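Local coordinates for protein peptidoglycan-N-acetylmuramic acid deacetylase PdaA (Bacillus subtilis, PDB 1W1B) that removes the acetyl group from N-acetylmuramic acid in peptidoglycan, a metal-dependent step toward the muramic delta-lactam of the spore cortex that germination requires, at residues A[58-63]-A[236-241]; A[115-120]-A[135-140]; A[121-126]-A[157-162]. One frame throughout, in Å; residues are numbered along the deposited sequence.

Contact 1: A[58-63]-A[236-241]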
loop_
_atom_site.group_PDB
_atom_site.type_symbol
_atom_site.label_atom_id
_atom_site.label_comp_id
_atom_site.label_asym_id
_atom_site.label_seq_id
_atom_site.Cartn_x
_atom_site.Cartn_y
_atom_site.Cartn_z
ATOM N N LYS A 58 -14.202 -0.576 13.285
ATOM C CA LYS A 58 -15.272 -0.043 14.105
ATOM C C LYS A 58 -15.739 1.342 13.654
ATOM O O LYS A 58 -16.814 1.793 14.047
ATOM C CB LYS A 58 -14.832 -0.025 15.569
ATOM C CG LYS A 58 -14.634 -1.433 16.149
ATOM C CD LYS A 58 -15.950 -2.235 16.113
ATOM C CE LYS A 58 -15.737 -3.726 16.351
ATOM N NZ LYS A 58 -14.943 -4.366 15.242
ATOM N N GLU A 59 -14.945 2.015 12.827
ATOM C CA GLU A 59 -15.328 3.337 12.324
ATOM C C GLU A 59 -15.293 3.356 10.799
ATOM O O GLU A 59 -14.640 2.513 10.174
ATOM C CB GLU A 59 -14.400 4.429 12.886
ATOM C CG GLU A 59 -12.915 4.165 12.665
ATOM C CD GLU A 59 -12.024 5.243 13.266
ATOM O OE1 GLU A 59 -12.191 5.535 14.467
ATOM O OE2 GLU A 59 -11.157 5.794 12.544
ATOM N N LYS A 60 -16.005 4.311 10.208
ATOM C CA LYS A 60 -16.067 4.451 8.758
ATOM C C LYS A 60 -14.817 5.156 8.228
ATOM O O LYS A 60 -14.862 6.320 7.800
ATOM C CB LYS A 60 -17.314 5.240 8.372
ATOM C CG LYS A 60 -18.215 4.540 7.376
ATOM C CD LYS A 60 -19.464 5.372 7.150
ATOM C CE LYS A 60 -20.357 4.735 6.100
ATOM N NZ LYS A 60 -21.630 5.488 5.968
ATOM N N THR A 61 -13.700 4.435 8.259
ATOM C CA THR A 61 -12.432 4.978 7.809
ATOM C C THR A 61 -11.812 4.101 6.734
ATOM O O THR A 61 -11.969 2.880 6.735
ATOM C CB THR A 61 -11.437 5.122 8.998
ATOM O OG1 THR A 61 -12.019 5.961 10.004
ATOM C CG2 THR A 61 -10.115 5.734 8.538
ATOM N N ILE A 62 -11.123 4.756 5.810
ATOM C CA ILE A 62 -10.439 4.095 4.716
ATOM C C ILE A 62 -9.011 4.635 4.692
ATOM O O ILE A 62 -8.762 5.814 5.002
ATOM C CB ILE A 62 -11.141 4.379 3.373
ATOM C CG1 ILE A 62 -12.481 3.623 3.333
ATOM C CG2 ILE A 62 -10.240 3.968 2.208
ATOM C CD1 ILE A 62 -13.324 3.926 2.112
ATOM N N TYR A 63 -8.075 3.755 4.366
ATOM C CA TYR A 63 -6.666 4.122 4.304
ATOM C C TYR A 63 -6.192 3.791 2.898
ATOM O O TYR A 63 -6.211 2.628 2.507
ATOM C CB TYR A 63 -5.855 3.296 5.307
ATOM C CG TYR A 63 -6.488 3.184 6.677
ATOM C CD1 TYR A 63 -6.131 4.056 7.713
ATOM C CD2 TYR A 63 -7.447 2.204 6.940
ATOM C CE1 TYR A 63 -6.717 3.946 8.976
ATOM C CE2 TYR A 63 -8.033 2.084 8.191
ATOM C CZ TYR A 63 -7.665 2.953 9.208
ATOM O OH TYR A 63 -8.224 2.809 10.464
ATOM N N GLN A 236 -20.471 9.686 1.595
ATOM C CA GLN A 236 -21.095 8.543 2.250
ATOM C C GLN A 236 -20.784 8.456 3.732
ATOM O O GLN A 236 -21.303 7.580 4.420
ATOM C CB GLN A 236 -20.677 7.238 1.564
ATOM C CG GLN A 236 -21.459 6.977 0.292
ATOM C CD GLN A 236 -20.877 5.858 -0.542
ATOM O OE1 GLN A 236 -20.571 4.772 -0.030
ATOM N NE2 GLN A 236 -20.727 6.111 -1.844
ATOM N N GLY A 237 -19.930 9.347 4.227
ATOM C CA GLY A 237 -19.597 9.304 5.641
ATOM C C GLY A 237 -18.241 8.715 6.001
ATOM O O GLY A 237 -17.935 8.525 7.188
ATOM N N TYR A 238 -17.417 8.421 4.996
ATOM C CA TYR A 238 -16.084 7.862 5.252
ATOM C C TYR A 238 -15.021 8.928 5.496
ATOM O O TYR A 238 -15.015 9.969 4.844
ATOM C CB TYR A 238 -15.605 7.015 4.057
ATOM C CG TYR A 238 -16.180 5.623 3.991
ATOM C CD1 TYR A 238 -15.609 4.573 4.713
ATOM C CD2 TYR A 238 -17.303 5.354 3.202
ATOM C CE1 TYR A 238 -16.142 3.284 4.652
ATOM C CE2 TYR A 238 -17.844 4.073 3.129
ATOM C CZ TYR A 238 -17.259 3.046 3.853
ATOM O OH TYR A 238 -17.796 1.784 3.760
ATOM N N THR A 239 -14.130 8.662 6.443
ATOM C CA THR A 239 -13.009 9.560 6.695
ATOM C C THR A 239 -11.782 8.769 6.201
ATOM O O THR A 239 -11.689 7.553 6.440
ATOM C CB THR A 239 -12.855 9.907 8.211
ATOM O OG1 THR A 239 -13.775 10.953 8.553
ATOM C CG2 THR A 239 -11.439 10.388 8.533
ATOM N N PHE A 240 -10.889 9.456 5.478
ATOM C CA PHE A 240 -9.664 8.859 4.949
ATOM C C PHE A 240 -8.480 9.215 5.848
ATOM O O PHE A 240 -8.201 10.384 6.071
ATOM C CB PHE A 240 -9.370 9.363 3.531
ATOM C CG PHE A 240 -10.360 8.911 2.510
ATOM C CD1 PHE A 240 -11.583 9.573 2.357
ATOM C CD2 PHE A 240 -10.096 7.798 1.723
ATOM C CE1 PHE A 240 -12.529 9.126 1.438
ATOM C CE2 PHE A 240 -11.035 7.340 0.798
ATOM C CZ PHE A 240 -12.253 8.000 0.653
ATOM N N LYS A 241 -7.796 8.200 6.368
ATOM C CA LYS A 241 -6.643 8.411 7.225
ATOM C C LYS A 241 -5.388 7.738 6.652
ATOM O O LYS A 241 -5.456 6.999 5.664
ATOM C CB LYS A 241 -6.942 7.881 8.629
ATOM C CG LYS A 241 -8.093 8.611 9.295
ATOM C CD LYS A 241 -8.325 8.088 10.687
ATOM C CE LYS A 241 -9.537 8.762 11.344
ATOM N NZ LYS A 241 -9.568 8.384 12.791
#

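Contact 2: A[115-120]-A[135-140]. With CD (cadmium ion), chain C.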
loop_
_atom_site.group_PDB
_atom_site.type_symbol
_atom_site.label_atom_id
_atom_site.label_comp_id
_atom_site.label_asym_id
_atom_site.label_seq_id
_atom_site.Cartn_x
_atom_site.Cartn_y
_atom_site.Cartn_z
ATOM N N ILE A 115 6.095 7.382 2.545
ATOM C CA ILE A 115 6.747 6.558 1.549
ATOM C C ILE A 115 7.050 5.206 2.203
ATOM O O ILE A 115 7.792 5.132 3.188
ATOM C CB ILE A 115 8.039 7.231 1.042
ATOM C CG1 ILE A 115 7.683 8.476 0.218
ATOM C CG2 ILE A 115 8.832 6.251 0.187
ATOM C CD1 ILE A 115 8.876 9.435 -0.011
ATOM N N GLY A 116 6.433 4.152 1.671
ATOM C CA GLY A 116 6.616 2.814 2.202
ATOM C C GLY A 116 7.638 2.045 1.389
ATOM O O GLY A 116 8.047 2.487 0.313
ATOM N N ASN A 117 8.029 0.875 1.885
ATOM C CA ASN A 117 9.042 0.072 1.227
ATOM C C ASN A 117 8.462 -1.094 0.426
ATOM O O ASN A 117 7.728 -1.941 0.962
ATOM C CB ASN A 117 10.027 -0.473 2.274
ATOM C CG ASN A 117 11.426 -0.705 1.703
ATOM O OD1 ASN A 117 11.589 -1.255 0.610
ATOM N ND2 ASN A 117 12.437 -0.287 2.445
ATOM N N HIS A 118 8.802 -1.142 -0.859
ATOM C CA HIS A 118 8.341 -2.230 -1.717
ATOM C C HIS A 118 9.564 -3.007 -2.236
ATOM O O HIS A 118 9.461 -3.755 -3.215
ATOM C CB HIS A 118 7.506 -1.665 -2.882
ATOM C CG HIS A 118 6.544 -2.650 -3.475
ATOM N ND1 HIS A 118 6.007 -3.695 -2.753
ATOM C CD2 HIS A 118 5.981 -2.716 -4.708
ATOM C CE1 HIS A 118 5.156 -4.363 -3.514
ATOM N NE2 HIS A 118 5.123 -3.789 -4.704
ATOM N N SER A 119 10.701 -2.823 -1.547
ATOM C CA SER A 119 12.005 -3.457 -1.847
ATOM C C SER A 119 12.704 -2.866 -3.068
ATOM O O SER A 119 12.063 -2.363 -3.990
ATOM C CB SER A 119 11.883 -4.972 -2.043
ATOM O OG SER A 119 11.436 -5.259 -3.351
ATOM N N PHE A 120 14.027 -2.955 -3.082
ATOM C CA PHE A 120 14.797 -2.377 -4.171
ATOM C C PHE A 120 14.577 -3.003 -5.538
ATOM O O PHE A 120 14.255 -2.296 -6.500
ATOM C CB PHE A 120 16.300 -2.377 -3.845
ATOM C CG PHE A 120 17.081 -1.402 -4.682
ATOM C CD1 PHE A 120 17.596 -1.775 -5.917
ATOM C CD2 PHE A 120 17.195 -0.067 -4.284
ATOM C CE1 PHE A 120 18.205 -0.833 -6.754
ATOM C CE2 PHE A 120 17.802 0.886 -5.111
ATOM C CZ PHE A 120 18.304 0.503 -6.348
ATOM N N ASP A 135 19.463 -5.743 2.719
ATOM C CA ASP A 135 19.958 -4.826 1.710
ATOM C C ASP A 135 18.844 -4.409 0.759
ATOM O O ASP A 135 18.787 -3.259 0.329
ATOM C CB ASP A 135 21.119 -5.442 0.934
ATOM C CG ASP A 135 21.801 -4.428 0.034
ATOM O OD1 ASP A 135 22.160 -3.345 0.534
ATOM O OD2 ASP A 135 21.983 -4.695 -1.164
ATOM N N GLU A 136 17.959 -5.345 0.438
ATOM C CA GLU A 136 16.835 -5.044 -0.434
ATOM C C GLU A 136 15.977 -3.907 0.144
ATOM O O GLU A 136 15.508 -3.046 -0.594
ATOM C CB GLU A 136 15.958 -6.289 -0.633
ATOM C CG GLU A 136 16.413 -7.202 -1.767
ATOM C CD GLU A 136 16.448 -6.485 -3.105
ATOM O OE1 GLU A 136 15.516 -5.706 -3.390
ATOM O OE2 GLU A 136 17.402 -6.704 -3.878
ATOM N N LEU A 137 15.778 -3.903 1.462
ATOM C CA LEU A 137 14.957 -2.878 2.093
ATOM C C LEU A 137 15.724 -1.600 2.427
ATOM O O LEU A 137 15.244 -0.501 2.160
ATOM C CB LEU A 137 14.297 -3.436 3.360
ATOM C CG LEU A 137 13.551 -4.773 3.196
ATOM C CD1 LEU A 137 12.783 -5.097 4.479
ATOM C CD2 LEU A 137 12.590 -4.702 2.024
ATOM N N ASP A 138 16.913 -1.732 3.002
ATOM C CA ASP A 138 17.680 -0.540 3.365
ATOM C C ASP A 138 18.022 0.347 2.173
ATOM O O ASP A 138 17.939 1.577 2.275
ATOM C CB ASP A 138 18.990 -0.905 4.103
ATOM C CG ASP A 138 19.857 0.339 4.412
ATOM O OD1 ASP A 138 20.905 0.531 3.750
ATOM O OD2 ASP A 138 19.484 1.141 5.309
ATOM N N SER A 139 18.400 -0.271 1.051
ATOM C CA SER A 139 18.786 0.484 -0.132
ATOM C C SER A 139 17.674 1.396 -0.655
ATOM O O SER A 139 17.954 2.439 -1.255
ATOM C CB SER A 139 19.312 -0.462 -1.231
ATOM O OG SER A 139 18.430 -1.547 -1.459
ATOM N N VAL A 140 16.419 1.018 -0.428
ATOM C CA VAL A 140 15.291 1.862 -0.848
ATOM C C VAL A 140 15.285 3.121 0.039
ATOM O O VAL A 140 15.194 4.247 -0.471
ATOM C CB VAL A 140 13.924 1.087 -0.737
ATOM C CG1 VAL A 140 12.736 2.053 -0.821
ATOM C CG2 VAL A 140 13.811 0.084 -1.873
HETATM CD CD CD C . 4.390 -4.774 -6.813
HETATM O O HOH W 1 1.686 -4.341 -6.721
HETATM O O HOH W 2 3.468 -6.604 -5.588
HETATM O O HOH W 3 4.810 -2.734 -8.047
#

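Contact 3: A[121-126]-A[157-162]. With CD (cadmium ion), chain D; CD (cadmium ion), chain C.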
loop_
_atom_site.group_PDB
_atom_site.type_symbol
_atom_site.label_atom_id
_atom_site.label_comp_id
_atom_site.label_asym_id
_atom_site.label_seq_id
_atom_site.Cartn_x
_atom_site.Cartn_y
_atom_site.Cartn_z
ATOM N N HIS A 121 14.746 -4.321 -5.630
ATOM C CA HIS A 121 14.586 -5.003 -6.908
ATOM C C HIS A 121 13.254 -5.706 -7.070
ATOM O O HIS A 121 13.042 -6.375 -8.073
ATOM C CB HIS A 121 15.709 -6.025 -7.140
ATOM C CG HIS A 121 17.082 -5.431 -7.160
ATOM N ND1 HIS A 121 17.916 -5.447 -6.062
ATOM C CD2 HIS A 121 17.767 -4.803 -8.144
ATOM C CE1 HIS A 121 19.056 -4.856 -6.371
ATOM N NE2 HIS A 121 18.990 -4.456 -7.628
ATOM N N HIS A 122 12.361 -5.561 -6.095
ATOM C CA HIS A 122 11.047 -6.194 -6.167
ATOM C C HIS A 122 11.178 -7.715 -6.382
ATOM O O HIS A 122 10.506 -8.299 -7.236
ATOM C CB HIS A 122 10.229 -5.560 -7.304
ATOM C CG HIS A 122 8.751 -5.804 -7.208
ATOM N ND1 HIS A 122 8.105 -6.788 -7.925
ATOM C CD2 HIS A 122 7.787 -5.166 -6.501
ATOM C CE1 HIS A 122 6.809 -6.745 -7.668
ATOM N NE2 HIS A 122 6.589 -5.769 -6.805
ATOM N N PRO A 123 12.055 -8.374 -5.607
ATOM C CA PRO A 123 12.221 -9.826 -5.760
ATOM C C PRO A 123 11.221 -10.578 -4.881
ATOM O O PRO A 123 10.480 -9.973 -4.104
ATOM C CB PRO A 123 13.642 -10.051 -5.265
ATOM C CG PRO A 123 13.677 -9.109 -4.066
ATOM C CD PRO A 123 13.029 -7.835 -4.629
ATOM N N ASP A 124 11.199 -11.896 -5.020
ATOM C CA ASP A 124 10.361 -12.728 -4.177
ATOM C C ASP A 124 11.272 -12.867 -2.958
ATOM O O ASP A 124 12.295 -13.549 -3.020
ATOM C CB ASP A 124 10.150 -14.110 -4.790
ATOM C CG ASP A 124 9.365 -15.034 -3.870
ATOM O OD1 ASP A 124 9.426 -14.866 -2.633
ATOM O OD2 ASP A 124 8.691 -15.943 -4.378
ATOM N N LEU A 125 10.913 -12.208 -1.861
ATOM C CA LEU A 125 11.721 -12.237 -0.647
ATOM C C LEU A 125 11.895 -13.623 -0.010
ATOM O O LEU A 125 12.807 -13.814 0.795
ATOM C CB LEU A 125 11.133 -11.257 0.383
ATOM C CG LEU A 125 11.079 -9.771 -0.033
ATOM C CD1 LEU A 125 10.164 -9.003 0.933
ATOM C CD2 LEU A 125 12.487 -9.176 -0.074
ATOM N N THR A 126 11.043 -14.591 -0.361
ATOM C CA THR A 126 11.173 -15.921 0.243
ATOM C C THR A 126 12.375 -16.652 -0.351
ATOM O O THR A 126 12.822 -17.661 0.174
ATOM C CB THR A 126 9.881 -16.796 0.081
ATOM O OG1 THR A 126 9.698 -17.168 -1.289
ATOM C CG2 THR A 126 8.653 -16.033 0.565
ATOM N N ARG A 157 5.613 -3.714 2.136
ATOM C CA ARG A 157 4.616 -4.433 1.365
ATOM C C ARG A 157 5.466 -5.369 0.485
ATOM O O ARG A 157 6.192 -4.919 -0.401
ATOM C CB ARG A 157 3.758 -3.512 0.511
ATOM C CG ARG A 157 2.649 -4.311 -0.182
ATOM C CD ARG A 157 1.556 -3.429 -0.703
ATOM N NE ARG A 157 0.593 -3.022 0.322
ATOM C CZ ARG A 157 -0.185 -1.955 0.190
ATOM N NH1 ARG A 157 -0.081 -1.209 -0.904
ATOM N NH2 ARG A 157 -1.073 -1.648 1.119
ATOM N N PRO A 158 5.408 -6.683 0.757
ATOM C CA PRO A 158 6.169 -7.701 0.017
ATOM C C PRO A 158 5.963 -7.630 -1.492
ATOM O O PRO A 158 4.832 -7.479 -1.962
ATOM C CB PRO A 158 5.645 -9.022 0.583
ATOM C CG PRO A 158 5.176 -8.649 1.958
ATOM C CD PRO A 158 4.506 -7.319 1.736
ATOM N N PRO A 159 7.057 -7.716 -2.267
ATOM C CA PRO A 159 6.917 -7.670 -3.723
ATOM C C PRO A 159 6.094 -8.893 -4.150
ATOM O O PRO A 159 6.288 -9.989 -3.612
ATOM C CB PRO A 159 8.358 -7.737 -4.206
ATOM C CG PRO A 159 9.123 -7.071 -3.108
ATOM C CD PRO A 159 8.475 -7.652 -1.866
ATOM N N ARG A 160 5.169 -8.701 -5.089
ATOM C CA ARG A 160 4.307 -9.784 -5.573
ATOM C C ARG A 160 3.306 -10.265 -4.528
ATOM O O ARG A 160 2.577 -11.228 -4.767
ATOM C CB ARG A 160 5.135 -10.992 -6.032
ATOM C CG ARG A 160 5.932 -10.790 -7.320
ATOM C CD ARG A 160 5.527 -11.796 -8.424
ATOM N NE ARG A 160 4.212 -11.518 -9.003
ATOM C CZ ARG A 160 3.090 -12.178 -8.711
ATOM N NH1 ARG A 160 3.096 -13.181 -7.837
ATOM N NH2 ARG A 160 1.953 -11.828 -9.298
ATOM N N GLY A 161 3.275 -9.606 -3.374
ATOM C CA GLY A 161 2.351 -9.997 -2.324
ATOM C C GLY A 161 2.726 -11.345 -1.734
ATOM O O GLY A 161 1.952 -11.963 -0.998
ATOM N N VAL A 162 3.933 -11.795 -2.052
ATOM C CA VAL A 162 4.426 -13.071 -1.573
ATOM C C VAL A 162 5.277 -12.938 -0.323
ATOM O O VAL A 162 6.206 -12.135 -0.270
ATOM C CB VAL A 162 5.260 -13.781 -2.655
ATOM C CG1 VAL A 162 5.809 -15.086 -2.115
ATOM C CG2 VAL A 162 4.405 -14.029 -3.875
HETATM CD CD CD D . 21.009 -3.238 -8.666
HETATM CD CD CD C . 4.390 -4.774 -6.813
HETATM O O HOH W 4 8.287 -10.765 -1.541
HETATM O O HOH W 2 3.468 -6.604 -5.588
HETATM O O HOH W 1 1.686 -4.341 -6.721
HETATM O O HOH W 3 4.810 -2.734 -8.047
HETATM O O HOH W 5 21.621 -0.635 -8.497
#

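Contact 1: A[58-63]-A[236-241]
Tyr238 holds its ring between two aliphatic groups from segment 58-63: Ile62 CD1 lies over one face, 3.9 Å from the ring centroid, and Lys60 CG over the opposite face at 3.8 Å, both as CH-pi contacts displaced toward the rim. The Phe240 ring meets Ile62 CG2 obliquely, and Thr61 CG2 lies over one face of Tyr63, toward its rim. Ile62 and Phe240 belong to parallel strands 61-63 and 239-241 of the distorted (beta/alpha) barrel of the NodB homology domain, with Lys60 and Tyr238 just before them. Thr239 N donates to Lys60 O (2.8 Å), and bonds from Ile62 N to Thr239 O and from Lys241 N to Ile62 O continue the pairing.

On the face of Thr61, Lys241 runs extended past Thr61 CG2, and its ammonium takes the syn lone pair of Glu59 OE2 in a salt bridge, with Glu249 of helix 243-251 as a second acid partner. A methionine in place of Lys241 would probably leave both carboxylates without their shared counter-charge. Glu59 OE2 also accepts from Thr61 OG1 on the anti side, well out of the carboxylate plane. Lys60 stretches to the Schellman turn at Gly237, where its NZ donates to Gln236 O at 2.6 Å.

Contact 2: A[115-120]-A[135-140]
Asn117 reaches helix 135-140 through its amide nitrogen: ND2 donates to Leu137 O at 2.8 Å, with an N-H...O angle of 160°. The acceptor lies almost in the amide plane, although ND2 itself stands 32° out of the carbonyl plane of Leu137. With CG anti to the backbone N (chi1 -151°), the amide extends toward the helix, and its other end turns back into its own chain. There OD1 accepts from Ser119 N at 2.8 Å, closing an Asx turn. Bonds at both ends fix the amide's rotation, while Val140 CB packs against OD1 at 3.6 Å.

Phe120 provides the backbone-to-backbone link. Its N donates to Glu136 O at 2.9 Å, a bent bond with the donor tilted from the carbonyl plane. Val140 CG2 sits beside the same nitrogen and the Ser119 carbonyl carbon. Phe120 CB and CD2 lie against Ser139 OG, at 3.3 Å from CB; Val140 N comes near the ring edge. Ser139 OG is placed between its backbone N and carbonyl carbon, from where it donates to Asp135 O one helical turn back. The bent Glu136 chain brings OE1 close to Phe120 CB, while OE2 accepts from His121 ND1.

His118 points away from the helix and binds cadmium through NE2 at 2.4 Å, its ND1 hydrogen-bonded to Arg157 O. The Asn117 amide and the Phe120 N-H thus secure to helix 130-148 the loop that carries the His-(Ser/Thr)-x-x-His metal-binding motif of family 4 carbohydrate esterases, here His118 to His122.

Contact 3: A[121-126]-A[157-162]
His122 lies against Pro159, whose CB stands over the centre of the imidazole, 3.5 Å from its centroid and 12° off the ring normal, a CH-pi contact. The imidazole takes this position with CG anti to the backbone N (chi1 -162°), and NE2 binds the cadmium ion at 2.4 Å. Pro159 CB also approaches Pro123 O, while CD on the same ring touches Leu125 CD1 at 3.5 Å, the two side chains crossing at about a right angle. The proline is thereby lodged against His122, Pro123 and Leu125.

The metal shell links the segments as well: Arg160 N donates to water 2, at 2.7 Å, and water 2 is itself a cadmium ligand. His118, whose ring meets that of His122 edge-to-face, supplies the other protein ligand. This is the metal site of the NodB homology domain, with cadmium occupying it here and three waters completing the observed shell. Asp67, probably the catalytic proton acceptor, is near His122 and forms a salt bridge with Arg157 at the start of the second loop.

No direct hydrogen bond joins the segments, and water 4 spans them instead, accepting from Leu125 N at 3.0 Å and lying within hydrogen-bonding distance of Pro159 O and Val162 O. Farther from the metal, Val162 CG1 packs against Asp124 OD1 at 3.7 Å and also touches Thr126 CG2. Asp124 OD1 is held by two donors from one face of its carboxylate plane: Thr126 OG1 and Thr126 N, the latter at 2.8 Å in an Asx turn. Thr126 and Leu125 also rest on Val167 of helix 165-173.

Contacts 2 and 3 adjoin, with centres about 11 Å apart, whereas the centre of contact 1 lies about 29 Å from either, across the centre of the chain. Contact 2 is buried; contacts 1 and 3 are only partly so. Contacts 1 and 2 both reach the same parallel sheet, but contact 1 pairs two of its strands by backbone bonds and adds lysine bonds to an acid and to a helix-end carbonyl, while contact 2 ties the end of another strand and the loop after it to a helix through an amide side chain and a backbone N-H. Contact 3 joins two loops by proline packing and water. It shares one cadmium ion and its three waters with contact 2.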